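Uncharacterized protein (Bacteroides eggerthii, PDB 4FTD) is of unknown function but combines a six-bladed beta-propeller with an immunoglobulin-like domain and may take part in carbohydrate metabolism. Local coordinates at residues Gly67-Asp76 and Thr87-His95. Sequence-based numbering, arbitrary orientation.
Sequences GAALQSEVMD and TQVLRIINH
Ala69 and Ile93 form an antiparallel hydrogen-bonded pair: Ala69 N reaches Ile93 O at 2.7 Å with an N-H...O angle of 168°, and Ile93 N returns a bond to Ala69 O. A single longer bond, Gln71 N to Arg91 O at 3.3 Å, follows where the strand has given way to a loop.

The Gln71 side chain runs outward over strand 85-93. Its CB lies near Arg91 O; CG packs on Arg91 CB at 3.6 Å; CD is within contact of both Ile93 CD1 and Arg91 CD; OE1 meets Ile93 CD1, while NE2 lies 3.7 Å from Arg91 CD. The bend at chi2 (-84°) folds the amide along the arginine, the two side chains pointing the same way with their planar groups 30° apart. Arg91 NE is engaged by Asp100 in a salt bridge.

On the other sheet face, Leu70 CD2 touches Ile92 CG2 and Leu90 CD2. Farther along, Met75, a selenomethionine, crosses Leu90 at about a right angle, with SE 4.0 Å from Leu90 CD1, and its CE rests on Gln88 CB. Gln88 NE2 donates to a water at 2.6 Å, which is weakly bonded to Asp76 N. An alanine in place of Gln88 would keep the CB contact but would probably leave this water without its amide donor, loosening the link to Asp76.

The chemistry thus changes along the contact, probably in the immunoglobulin-like domain: backbone bonds join edge strand 69-70 to 85-93, whereas Met75 packing and a weak water link to Asp76 span the separation from 74-75, the other edge strand, paired with 58-64.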
loop_
_atom_site.group_PDB
_atom_site.type_symbol
_atom_site.label_atom_id
_atom_site.label_comp_id
_atom_site.label_asym_id
_atom_site.label_seq_id
_atom_site.Cartn_x
_atom_site.Cartn_y
_atom_site.Cartn_z
ATOM N N GLY A 67 58.079 -13.550 4.813
ATOM C CA GLY A 67 58.338 -14.281 6.061
ATOM C C GLY A 67 57.185 -14.619 7.008
ATOM O O GLY A 67 57.394 -15.381 7.959
ATOM N N ALA A 68 56.001 -14.036 6.808
ATOM C CA ALA A 68 54.861 -14.260 7.726
ATOM C C ALA A 68 54.090 -15.526 7.332
ATOM O O ALA A 68 53.972 -15.811 6.163
ATOM C CB ALA A 68 53.944 -13.050 7.736
ATOM N N ALA A 69 53.594 -16.274 8.318
ATOM C CA ALA A 69 52.808 -17.505 8.122
ATOM C C ALA A 69 51.431 -17.369 8.784
ATOM O O ALA A 69 51.328 -16.748 9.838
ATOM C CB ALA A 69 53.531 -18.700 8.751
ATOM N N LEU A 70 50.386 -17.932 8.164
ATOM C CA LEU A 70 49.100 -18.137 8.825
ATOM C C LEU A 70 49.272 -19.233 9.905
ATOM O O LEU A 70 50.041 -20.199 9.731
ATOM C CB LEU A 70 48.025 -18.615 7.826
ATOM C CG LEU A 70 47.613 -17.764 6.617
ATOM C CD1 LEU A 70 46.822 -18.636 5.641
ATOM C CD2 LEU A 70 46.808 -16.536 7.023
ATOM N N GLN A 71 48.592 -19.081 11.040
ATOM C CA GLN A 71 48.503 -20.189 12.012
ATOM C C GLN A 71 47.962 -21.445 11.341
ATOM O O GLN A 71 48.426 -22.543 11.595
ATOM C CB GLN A 71 47.499 -19.895 13.127
ATOM C CG GLN A 71 47.901 -18.891 14.163
ATOM C CD GLN A 71 48.732 -19.495 15.255
ATOM O OE1 GLN A 71 49.852 -19.947 15.019
ATOM N NE2 GLN A 71 48.192 -19.494 16.473
ATOM N N SER A 72 46.913 -21.269 10.536
ATOM C CA SER A 72 46.211 -22.383 9.907
ATOM C C SER A 72 45.550 -21.879 8.620
ATOM O O SER A 72 45.269 -20.694 8.505
ATOM C CB SER A 72 45.098 -22.896 10.843
ATOM O OG SER A 72 44.400 -23.999 10.247
ATOM N N GLU A 73 45.310 -22.798 7.692
ATOM C CA GLU A 73 44.628 -22.518 6.422
ATOM C C GLU A 73 43.178 -22.896 6.476
ATOM O O GLU A 73 42.505 -22.753 5.458
ATOM C CB GLU A 73 45.259 -23.333 5.258
ATOM C CG GLU A 73 46.684 -22.980 4.922
ATOM C CD GLU A 73 47.118 -23.489 3.550
ATOM O OE1 GLU A 73 46.655 -24.540 3.010
ATOM O OE2 GLU A 73 47.946 -22.785 2.978
ATOM N N VAL A 74 42.727 -23.465 7.606
ATOM C CA VAL A 74 41.361 -23.967 7.775
ATOM C C VAL A 74 40.816 -23.326 9.031
ATOM O O VAL A 74 41.518 -23.262 10.013
ATOM C CB VAL A 74 41.272 -25.507 7.890
ATOM C CG1 VAL A 74 39.795 -25.936 7.882
ATOM C CG2 VAL A 74 41.993 -26.137 6.729
HETATM N N MSE A 75 39.596 -22.817 8.993
HETATM C CA MSE A 75 39.023 -22.132 10.165
HETATM C C MSE A 75 37.609 -22.642 10.441
HETATM O O MSE A 75 36.854 -22.920 9.510
HETATM C CB MSE A 75 39.008 -20.618 9.906
HETATM C CG MSE A 75 40.423 -20.037 9.816
HETATM SE SE MSE A 75 40.411 -18.104 9.571
HETATM C CE MSE A 75 40.018 -17.562 11.526
ATOM N N ASP A 76 37.257 -22.732 11.717
ATOM C CA ASP A 76 35.957 -23.252 12.153
ATOM C C ASP A 76 35.040 -22.081 12.509
ATOM O O ASP A 76 35.213 -21.427 13.551
ATOM C CB ASP A 76 36.150 -24.177 13.361
ATOM C CG ASP A 76 34.839 -24.830 13.838
ATOM O OD1 ASP A 76 33.740 -24.576 13.296
ATOM O OD2 ASP A 76 34.928 -25.608 14.799
ATOM N N THR A 87 32.719 -14.108 14.565
ATOM C CA THR A 87 34.081 -13.554 14.466
ATOM C C THR A 87 35.055 -14.545 15.134
ATOM O O THR A 87 34.704 -15.184 16.110
ATOM C CB THR A 87 34.163 -12.181 15.144
ATOM O OG1 THR A 87 33.247 -11.301 14.491
ATOM C CG2 THR A 87 35.549 -11.567 15.046
ATOM N N GLN A 88 36.235 -14.707 14.543
ATOM C CA GLN A 88 37.348 -15.549 15.020
ATOM C C GLN A 88 38.633 -14.701 14.800
ATOM O O GLN A 88 38.671 -13.833 13.927
ATOM C CB GLN A 88 37.562 -16.814 14.163
ATOM C CG GLN A 88 36.475 -17.869 14.139
ATOM C CD GLN A 88 36.471 -18.676 15.408
ATOM O OE1 GLN A 88 35.982 -18.224 16.426
ATOM N NE2 GLN A 88 37.029 -19.869 15.357
ATOM N N VAL A 89 39.684 -15.001 15.560
ATOM C CA VAL A 89 40.976 -14.351 15.422
ATOM C C VAL A 89 41.738 -15.037 14.292
ATOM O O VAL A 89 41.806 -16.251 14.248
ATOM C CB VAL A 89 41.795 -14.382 16.744
ATOM C CG1 VAL A 89 43.215 -13.935 16.493
ATOM C CG2 VAL A 89 41.163 -13.460 17.789
ATOM N N LEU A 90 42.227 -14.254 13.333
ATOM C CA LEU A 90 43.161 -14.740 12.331
ATOM C C LEU A 90 44.508 -14.173 12.733
ATOM O O LEU A 90 44.700 -12.947 12.721
ATOM C CB LEU A 90 42.825 -14.278 10.921
ATOM C CG LEU A 90 43.790 -14.746 9.823
ATOM C CD1 LEU A 90 43.049 -15.195 8.601
ATOM C CD2 LEU A 90 44.765 -13.641 9.429
ATOM N N ARG A 91 45.431 -15.064 13.094
ATOM C CA ARG A 91 46.764 -14.698 13.532
ATOM C C ARG A 91 47.832 -14.927 12.440
ATOM O O ARG A 91 47.895 -15.992 11.849
ATOM C CB ARG A 91 47.113 -15.444 14.820
ATOM C CG ARG A 91 48.546 -15.262 15.331
ATOM C CD ARG A 91 48.742 -15.799 16.739
ATOM N NE ARG A 91 47.864 -15.105 17.675
ATOM C CZ ARG A 91 47.610 -15.477 18.923
ATOM N NH1 ARG A 91 48.172 -16.558 19.455
ATOM N NH2 ARG A 91 46.782 -14.738 19.659
ATOM N N ILE A 92 48.637 -13.898 12.175
ATOM C CA ILE A 92 49.785 -14.035 11.287
ATOM C C ILE A 92 51.051 -13.903 12.150
ATOM O O ILE A 92 51.101 -13.109 13.115
ATOM C CB ILE A 92 49.667 -13.134 10.051
ATOM C CG1 ILE A 92 49.828 -11.687 10.419
ATOM C CG2 ILE A 92 48.301 -13.365 9.340
ATOM C CD1 ILE A 92 50.104 -10.857 9.199
ATOM N N ILE A 93 52.045 -14.731 11.858
ATOM C CA ILE A 93 53.213 -14.864 12.727
ATOM C C ILE A 93 54.446 -14.914 11.887
ATOM O O ILE A 93 54.420 -15.429 10.774
ATOM C CB ILE A 93 53.228 -16.211 13.503
ATOM C CG1 ILE A 93 51.958 -16.445 14.291
ATOM C CG2 ILE A 93 54.389 -16.313 14.497
ATOM C CD1 ILE A 93 51.927 -17.825 14.928
ATOM N N ASN A 94 55.528 -14.402 12.449
ATOM C CA ASN A 94 56.854 -14.680 11.930
ATOM C C ASN A 94 57.940 -14.975 13.028
ATOM O O ASN A 94 57.628 -15.342 14.186
ATOM C CB ASN A 94 57.210 -13.619 10.916
ATOM C CG ASN A 94 57.300 -12.287 11.507
ATOM O OD1 ASN A 94 57.952 -12.098 12.531
ATOM N ND2 ASN A 94 56.633 -11.330 10.873
ATOM N N HIS A 95 59.203 -14.844 12.650
ATOM C CA HIS A 95 60.316 -15.219 13.509
ATOM C C HIS A 95 60.176 -14.730 14.958
ATOM O O HIS A 95 60.668 -15.364 15.905
ATOM C CB HIS A 95 61.723 -14.896 12.880
ATOM C CG HIS A 95 61.919 -13.478 12.402
ATOM N ND1 HIS A 95 61.275 -12.957 11.297
ATOM C CD2 HIS A 95 62.768 -12.506 12.829
ATOM C CE1 HIS A 95 61.679 -11.712 11.094
ATOM N NE2 HIS A 95 62.585 -11.415 12.008
HETATM O O HOH W 1 45.670 -18.260 10.846
HETATM O O HOH W 2 39.011 -20.724 13.840
#